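Local coordinates for malonyl CoA:acyl carrier protein malonyltransferase (PDB 1NM2) that probably transfers the malonyl group from malonyl-CoA to holo-acyl carrier protein, supplying malonyl-ACP for fatty acid biosynthesis, at residues A[132-137]-A[203-208]; A[159-164]-A[170-175]; A[32-35]-A[41-44]. All coordinates share one frame; numbering follows the deposited sequence.

In the fold
Contacts 1 and 2 touch each other and both reach the mixed sheet, through neighbouring strands 136-143 and 168-172, whereas contact 3 stands apart, its nearest atoms about 20 Å from contact 1 and about 22 Å from contact 2. Contact 2 is the buried one of the pair, a hairpin ladder held by backbone hydrogen bonds. Contact 1 sits at the partly exposed start of strand 136-143 and relies on a methyl-to-ring contact; a probable hydrogen bond from G137 N to G173 O, 2.9 Å, joins the two. Contact 3 joins helix 27-38 to the short helix 42-47 across the chain's centre from contact 2, with a buried apolar side and a water-bridged polar side.

Contact 1 (A[132-137]-A[203-208]); sequences AVTETG and TRHMAP
T136 lays its methyl CG2 over one face of the H205 imidazole, almost exactly above the ring centre: CG2 stands 3.8 Å from the centroid of the H205 ring and only 5° off the ring normal. This is a CH-pi contact centred on the ring, in which all five ring atoms are about equally far from the methyl. With T136 OG1 between the backbone N and the carbonyl carbon (chi1 60°), CG2 is left anti to the carbonyl carbon and reaches the ring, while OG1 turns off to polar partners, 3.0 Å from T134 OG1 as donor and also bonded to the backbone N of A200. T134 adds a second methyl, its CG2 coming obliquely to the same ring at 4.3 Å from H205 CD2. The T134 hydroxyl is tied back to A131 O at the end of helix 113-132.

The imidazole is steadied from its own side of the contact. T203 OG1 lies at the ring edge, in plane, and takes a weak bond from H205 ND1 at 3.5 Å; the same oxygen accepts from H205 N at 3.1 Å, and is bonded to A200 O as well. One hydroxyl thus engages both the backbone and the ring of H205. The R204 guanidinium is turned with one face to H205 CE1, which sits toward its rim. H205 also touches T174 and A200. The contact therefore joins the start of strand 136-143 and the loop before it to an ST turn, T203 OG1 with H205 N, leading through a 3-10 segment into helix 207-217.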
loop_
_atom_site.group_PDB
_atom_site.type_symbol
_atom_site.label_atom_id
_atom_site.label_comp_id
_atom_site.label_asym_id
_atom_site.label_seq_id
_atom_site.Cartn_x
_atom_site.Cartn_y
_atom_site.Cartn_z
ATOM N N ALA A 132 -14.912 4.004 -12.717
ATOM C CA ALA A 132 -16.295 4.350 -13.057
ATOM C C ALA A 132 -16.647 4.223 -14.538
ATOM O O ALA A 132 -17.765 3.841 -14.886
ATOM C CB ALA A 132 -16.603 5.767 -12.577
ATOM N N VAL A 133 -15.705 4.551 -15.413
ATOM C CA VAL A 133 -15.966 4.471 -16.844
ATOM C C VAL A 133 -15.902 3.030 -17.330
ATOM O O VAL A 133 -16.021 2.760 -18.525
ATOM C CB VAL A 133 -14.945 5.320 -17.645
ATOM C CG1 VAL A 133 -15.078 6.794 -17.272
ATOM C CG2 VAL A 133 -13.541 4.838 -17.367
ATOM N N THR A 134 -15.733 2.106 -16.390
ATOM C CA THR A 134 -15.620 0.691 -16.715
ATOM C C THR A 134 -16.335 -0.200 -15.704
ATOM O O THR A 134 -16.667 0.231 -14.603
ATOM C CB THR A 134 -14.140 0.252 -16.707
ATOM O OG1 THR A 134 -13.680 0.157 -15.348
ATOM C CG2 THR A 134 -13.274 1.261 -17.443
ATOM N N GLU A 135 -16.573 -1.445 -16.096
ATOM C CA GLU A 135 -17.169 -2.435 -15.210
ATOM C C GLU A 135 -16.044 -3.451 -15.028
ATOM O O GLU A 135 -15.950 -4.438 -15.761
ATOM C CB GLU A 135 -18.400 -3.098 -15.842
ATOM C CG GLU A 135 -19.671 -2.251 -15.792
ATOM C CD GLU A 135 -19.886 -1.415 -17.047
ATOM O OE1 GLU A 135 -20.082 -2.011 -18.127
ATOM O OE2 GLU A 135 -19.862 -0.166 -16.954
ATOM N N THR A 136 -15.180 -3.177 -14.054
ATOM C CA THR A 136 -14.020 -4.014 -13.767
ATOM C C THR A 136 -13.866 -4.274 -12.270
ATOM O O THR A 136 -14.583 -3.706 -11.453
ATOM C CB THR A 136 -12.732 -3.325 -14.251
ATOM O OG1 THR A 136 -12.591 -2.070 -13.576
ATOM C CG2 THR A 136 -12.780 -3.078 -15.749
ATOM N N GLY A 137 -12.914 -5.126 -11.914
ATOM C CA GLY A 137 -12.696 -5.435 -10.514
ATOM C C GLY A 137 -11.445 -6.258 -10.291
ATOM O O GLY A 137 -10.619 -6.397 -11.192
ATOM N N THR A 203 -3.874 -2.256 -13.609
ATOM C CA THR A 203 -4.045 -2.809 -14.952
ATOM C C THR A 203 -4.184 -1.614 -15.896
ATOM O O THR A 203 -4.312 -0.465 -15.448
ATOM C CB THR A 203 -5.330 -3.659 -15.092
ATOM O OG1 THR A 203 -6.473 -2.792 -15.104
ATOM C CG2 THR A 203 -5.446 -4.657 -13.953
ATOM N N ARG A 204 -4.166 -1.888 -17.197
ATOM C CA ARG A 204 -4.290 -0.844 -18.208
ATOM C C ARG A 204 -5.601 -0.079 -18.059
ATOM O O ARG A 204 -5.763 1.013 -18.615
ATOM C CB ARG A 204 -4.231 -1.453 -19.611
ATOM C CG ARG A 204 -5.441 -2.309 -19.959
ATOM C CD ARG A 204 -5.478 -2.641 -21.446
ATOM N NE ARG A 204 -6.724 -3.304 -21.821
ATOM C CZ ARG A 204 -7.099 -4.497 -21.368
ATOM N NH1 ARG A 204 -6.322 -5.162 -20.521
ATOM N NH2 ARG A 204 -8.256 -5.022 -21.755
ATOM N N HIS A 205 -6.550 -0.657 -17.331
ATOM C CA HIS A 205 -7.819 0.022 -17.133
ATOM C C HIS A 205 -7.630 1.307 -16.328
ATOM O O HIS A 205 -8.532 2.136 -16.265
ATOM C CB HIS A 205 -8.828 -0.905 -16.443
ATOM C CG HIS A 205 -9.436 -1.917 -17.364
ATOM N ND1 HIS A 205 -9.113 -3.257 -17.321
ATOM C CD2 HIS A 205 -10.315 -1.775 -18.385
ATOM C CE1 HIS A 205 -9.765 -3.895 -18.277
ATOM N NE2 HIS A 205 -10.500 -3.019 -18.937
ATOM N N MET A 206 -6.451 1.467 -15.728
ATOM C CA MET A 206 -6.132 2.664 -14.940
ATOM C C MET A 206 -5.331 3.680 -15.756
ATOM O O MET A 206 -4.846 4.676 -15.212
ATOM C CB MET A 206 -5.323 2.291 -13.689
ATOM C CG MET A 206 -6.113 1.556 -12.612
ATOM S SD MET A 206 -7.500 2.530 -11.975
ATOM C CE MET A 206 -8.860 1.692 -12.773
ATOM N N ALA A 207 -5.190 3.425 -17.055
ATOM C CA ALA A 207 -4.444 4.318 -17.937
ATOM C C ALA A 207 -4.853 5.778 -17.768
ATOM O O ALA A 207 -3.996 6.659 -17.690
ATOM C CB ALA A 207 -4.611 3.888 -19.412
ATOM N N PRO A 208 -6.168 6.059 -17.714
ATOM C CA PRO A 208 -6.584 7.455 -17.548
ATOM C C PRO A 208 -6.209 8.016 -16.176
ATOM O O PRO A 208 -6.118 9.229 -16.006
ATOM C CB PRO A 208 -8.096 7.402 -17.782
ATOM C CG PRO A 208 -8.465 6.028 -17.346
ATOM C CD PRO A 208 -7.337 5.173 -17.873
#

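Contact 2 (A[159-164]-A[170-175])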
loop_
_atom_site.group_PDB
_atom_site.type_symbol
_atom_site.label_atom_id
_atom_site.label_comp_id
_atom_site.label_asym_id
_atom_site.label_seq_id
_atom_site.Cartn_x
_atom_site.Cartn_y
_atom_site.Cartn_z
ATOM N N THR A 159 -5.204 -9.814 -15.764
ATOM C CA THR A 159 -3.809 -9.502 -15.502
ATOM C C THR A 159 -3.537 -9.791 -14.028
ATOM O O THR A 159 -4.422 -9.646 -13.183
ATOM C CB THR A 159 -3.492 -8.021 -15.772
ATOM O OG1 THR A 159 -4.052 -7.223 -14.727
ATOM C CG2 THR A 159 -4.083 -7.580 -17.091
ATOM N N PRO A 160 -2.318 -10.238 -13.701
ATOM C CA PRO A 160 -2.002 -10.524 -12.300
ATOM C C PRO A 160 -1.659 -9.204 -11.610
ATOM O O PRO A 160 -0.485 -8.872 -11.427
ATOM C CB PRO A 160 -0.808 -11.466 -12.410
ATOM C CG PRO A 160 -0.089 -10.923 -13.612
ATOM C CD PRO A 160 -1.219 -10.657 -14.589
ATOM N N ALA A 161 -2.698 -8.459 -11.245
ATOM C CA ALA A 161 -2.569 -7.152 -10.600
ATOM C C ALA A 161 -1.769 -7.149 -9.300
ATOM O O ALA A 161 -1.076 -6.179 -8.988
ATOM C CB ALA A 161 -3.956 -6.566 -10.360
ATOM N N ASN A 162 -1.879 -8.229 -8.535
ATOM C CA ASN A 162 -1.158 -8.356 -7.277
ATOM C C ASN A 162 -0.426 -9.689 -7.222
ATOM O O ASN A 162 -1.039 -10.742 -7.391
ATOM C CB ASN A 162 -2.109 -8.336 -6.072
ATOM C CG ASN A 162 -2.423 -6.939 -5.558
ATOM O OD1 ASN A 162 -2.886 -6.798 -4.431
ATOM N ND2 ASN A 162 -2.201 -5.917 -6.369
ATOM N N VAL A 163 0.883 -9.637 -7.002
ATOM C CA VAL A 163 1.692 -10.844 -6.825
ATOM C C VAL A 163 2.289 -10.531 -5.458
ATOM O O VAL A 163 3.327 -9.875 -5.348
ATOM C CB VAL A 163 2.794 -10.977 -7.885
ATOM C CG1 VAL A 163 3.574 -12.273 -7.662
ATOM C CG2 VAL A 163 2.166 -10.993 -9.276
ATOM N N ASN A 164 1.605 -10.987 -4.417
ATOM C CA ASN A 164 1.996 -10.687 -3.045
ATOM C C ASN A 164 2.919 -11.617 -2.284
ATOM O O ASN A 164 3.204 -11.365 -1.115
ATOM C CB ASN A 164 0.737 -10.449 -2.219
ATOM C CG ASN A 164 -0.110 -9.333 -2.781
ATOM O OD1 ASN A 164 0.419 -8.345 -3.293
ATOM N ND2 ASN A 164 -1.424 -9.474 -2.686
ATOM N N VAL A 170 -3.637 -12.042 -7.147
ATOM C CA VAL A 170 -4.902 -11.328 -7.294
ATOM C C VAL A 170 -5.093 -11.026 -8.778
ATOM O O VAL A 170 -4.234 -10.405 -9.412
ATOM C CB VAL A 170 -4.922 -9.991 -6.524
ATOM C CG1 VAL A 170 -6.222 -9.263 -6.803
ATOM C CG2 VAL A 170 -4.777 -10.243 -5.031
ATOM N N ALA A 171 -6.213 -11.477 -9.327
ATOM C CA ALA A 171 -6.520 -11.254 -10.736
ATOM C C ALA A 171 -7.373 -9.998 -10.876
ATOM O O ALA A 171 -8.132 -9.660 -9.971
ATOM C CB ALA A 171 -7.263 -12.459 -11.312
ATOM N N ALA A 172 -7.243 -9.315 -12.008
ATOM C CA ALA A 172 -8.003 -8.101 -12.260
ATOM C C ALA A 172 -8.348 -7.975 -13.738
ATOM O O ALA A 172 -7.564 -8.351 -14.609
ATOM C CB ALA A 172 -7.211 -6.881 -11.803
ATOM N N GLY A 173 -9.530 -7.439 -14.007
ATOM C CA GLY A 173 -9.978 -7.259 -15.374
ATOM C C GLY A 173 -11.438 -6.854 -15.363
ATOM O O GLY A 173 -11.922 -6.305 -14.365
ATOM N N THR A 174 -12.142 -7.115 -16.462
ATOM C CA THR A 174 -13.554 -6.768 -16.547
ATOM C C THR A 174 -14.369 -7.748 -15.714
ATOM O O THR A 174 -13.909 -8.848 -15.404
ATOM C CB THR A 174 -14.071 -6.811 -18.011
ATOM O OG1 THR A 174 -14.019 -8.155 -18.503
ATOM C CG2 THR A 174 -13.222 -5.922 -18.905
ATOM N N MET A 175 -15.580 -7.346 -15.348
ATOM C CA MET A 175 -16.441 -8.212 -14.559
ATOM C C MET A 175 -16.774 -9.495 -15.326
ATOM O O MET A 175 -16.920 -10.553 -14.725
ATOM C CB MET A 175 -17.722 -7.468 -14.163
ATOM C CG MET A 175 -17.471 -6.322 -13.184
ATOM S SD MET A 175 -16.583 -6.866 -11.695
ATOM C CE MET A 175 -17.960 -7.403 -10.671
#
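T159 and A172 form a hydrogen-bonded antiparallel pair whose N-H and C=O groups are paired reciprocally: T159 N gives to A172 O at 3.0 Å, and A172 N gives to T159 O at 3.1 Å, each donor in the plane of the carbonyl it meets. Farther along, V170 N binds N162 O at 2.9 Å, while the return bond from N162 N to V170 O is weak at 3.3 Å. A161 and N162 both face V170, a classic beta bulge. The extra residue follows the inverse gamma turn centred on P160, whose A161 N to T159 O bond is weak.

N162 CG stands anti to the carbonyl carbon (chi1 -87°), which lets the amide turn back on its own strand: ND2 gives a nearly straight bond of 2.9 Å to A161 O, in the amide plane but above the carbonyl plane. N164 OD1 is bonded to H97 NE2. Apolar contacts accompany the bonds: N162 CB packs alongside V170 CB at 3.3 Å, and A161 CB meets A172 CB at 3.6 Å. The N162 side chain lies about 5 Å from a bound acetate, near H97 and the probable nucleophile elbow. The arrangement is a beta hairpin, strands 159-165 and 168-172, broken by the bulge beside the probable active-site pocket.

Contact 3 (A[32-35]-A[41-44]); sequences AAWS and DLAH
The W34 indole meets L42 at its edge, where L42 CD1 lies near the ring plane and 3.8 Å from W34 CB; beyond these segments the indole packs on A66 and I69 of helix 57-75, and its NE1 is bonded to D113 OD2. The arrangement is one of two consecutive helices joined by a short connection, in which helix 27-38 abuts the N-terminal end of helix 42-47, with D41 as N-cap. L42, which also touches A66, carries the apolar side.

S35 carries the polar side. With OG anti to the carbonyl carbon (chi1 -64°), the hydroxyl leans over the start of the second helix and accepts from L42 N at 3.0 Å, while also bonding V31 O of its own helix. OG also lies against L42 CB at 3.4 Å. An alanine here would lack the hydroxyl and is likely to leave L42 N without its acceptor and the bridging water without one of its partners. That water lies 2.6 Å from S35 OG, accepts from A43 N and donates to D41 OD2. To complete the cap, H44 N comes from above the carboxylate plane to D41 OD2, 3.1 Å away.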
loop_
_atom_site.group_PDB
_atom_site.type_symbol
_atom_site.label_atom_id
_atom_site.label_comp_id
_atom_site.label_asym_id
_atom_site.label_seq_id
_atom_site.Cartn_x
_atom_site.Cartn_y
_atom_site.Cartn_z
ATOM N N ALA A 32 -5.731 17.531 11.365
ATOM C CA ALA A 32 -6.628 18.618 10.986
ATOM C C ALA A 32 -5.986 19.486 9.903
ATOM O O ALA A 32 -6.645 19.891 8.945
ATOM C CB ALA A 32 -6.973 19.474 12.213
ATOM N N ALA A 33 -4.701 19.785 10.059
ATOM C CA ALA A 33 -3.996 20.600 9.068
ATOM C C ALA A 33 -3.953 19.852 7.736
ATOM O O ALA A 33 -4.096 20.462 6.675
ATOM C CB ALA A 33 -2.582 20.907 9.547
ATOM N N TRP A 34 -3.748 18.536 7.791
ATOM C CA TRP A 34 -3.723 17.734 6.569
ATOM C C TRP A 34 -5.103 17.780 5.925
ATOM O O TRP A 34 -5.228 17.988 4.716
ATOM C CB TRP A 34 -3.354 16.276 6.867
ATOM C CG TRP A 34 -1.944 16.071 7.347
ATOM C CD1 TRP A 34 -0.863 16.875 7.103
ATOM C CD2 TRP A 34 -1.449 14.946 8.077
ATOM N NE1 TRP A 34 0.274 16.312 7.635
ATOM C CE2 TRP A 34 -0.058 15.128 8.237
ATOM C CE3 TRP A 34 -2.047 13.795 8.610
ATOM C CZ2 TRP A 34 0.747 14.202 8.907
ATOM C CZ3 TRP A 34 -1.246 12.874 9.275
ATOM C CH2 TRP A 34 0.135 13.085 9.418
ATOM N N SER A 35 -6.137 17.590 6.740
ATOM C CA SER A 35 -7.507 17.619 6.250
ATOM C C SER A 35 -7.790 18.920 5.498
ATOM O O SER A 35 -8.369 18.897 4.407
ATOM C CB SER A 35 -8.496 17.456 7.414
ATOM O OG SER A 35 -8.353 16.182 8.030
ATOM N N ASP A 41 -12.068 15.466 5.628
ATOM C CA ASP A 41 -12.033 15.329 7.081
ATOM C C ASP A 41 -11.465 13.973 7.497
ATOM O O ASP A 41 -12.207 13.041 7.813
ATOM C CB ASP A 41 -13.445 15.518 7.646
ATOM C CG ASP A 41 -13.466 15.638 9.161
ATOM O OD1 ASP A 41 -14.525 16.016 9.700
ATOM O OD2 ASP A 41 -12.438 15.349 9.814
ATOM N N LEU A 42 -10.140 13.874 7.497
ATOM C CA LEU A 42 -9.458 12.633 7.852
ATOM C C LEU A 42 -9.838 12.098 9.227
ATOM O O LEU A 42 -10.000 10.895 9.397
ATOM C CB LEU A 42 -7.941 12.830 7.768
ATOM C CG LEU A 42 -7.399 13.132 6.367
ATOM C CD1 LEU A 42 -5.944 13.581 6.462
ATOM C CD2 LEU A 42 -7.533 11.892 5.477
ATOM N N ALA A 43 -9.979 12.989 10.205
ATOM C CA ALA A 43 -10.345 12.579 11.557
ATOM C C ALA A 43 -11.694 11.856 11.565
ATOM O O ALA A 43 -11.854 10.826 12.220
ATOM C CB ALA A 43 -10.390 13.803 12.491
ATOM N N HIS A 44 -12.663 12.387 10.832
ATOM C CA HIS A 44 -13.976 11.756 10.776
ATOM C C HIS A 44 -13.921 10.352 10.172
ATOM O O HIS A 44 -14.470 9.399 10.729
ATOM C CB HIS A 44 -14.950 12.596 9.948
ATOM C CG HIS A 44 -16.201 11.859 9.573
ATOM N ND1 HIS A 44 -17.196 11.568 10.481
ATOM C CD2 HIS A 44 -16.589 11.304 8.399
ATOM C CE1 HIS A 44 -18.142 10.866 9.885
ATOM N NE2 HIS A 44 -17.799 10.693 8.621
HETATM O O HOH W 1 -9.354 16.020 10.433
#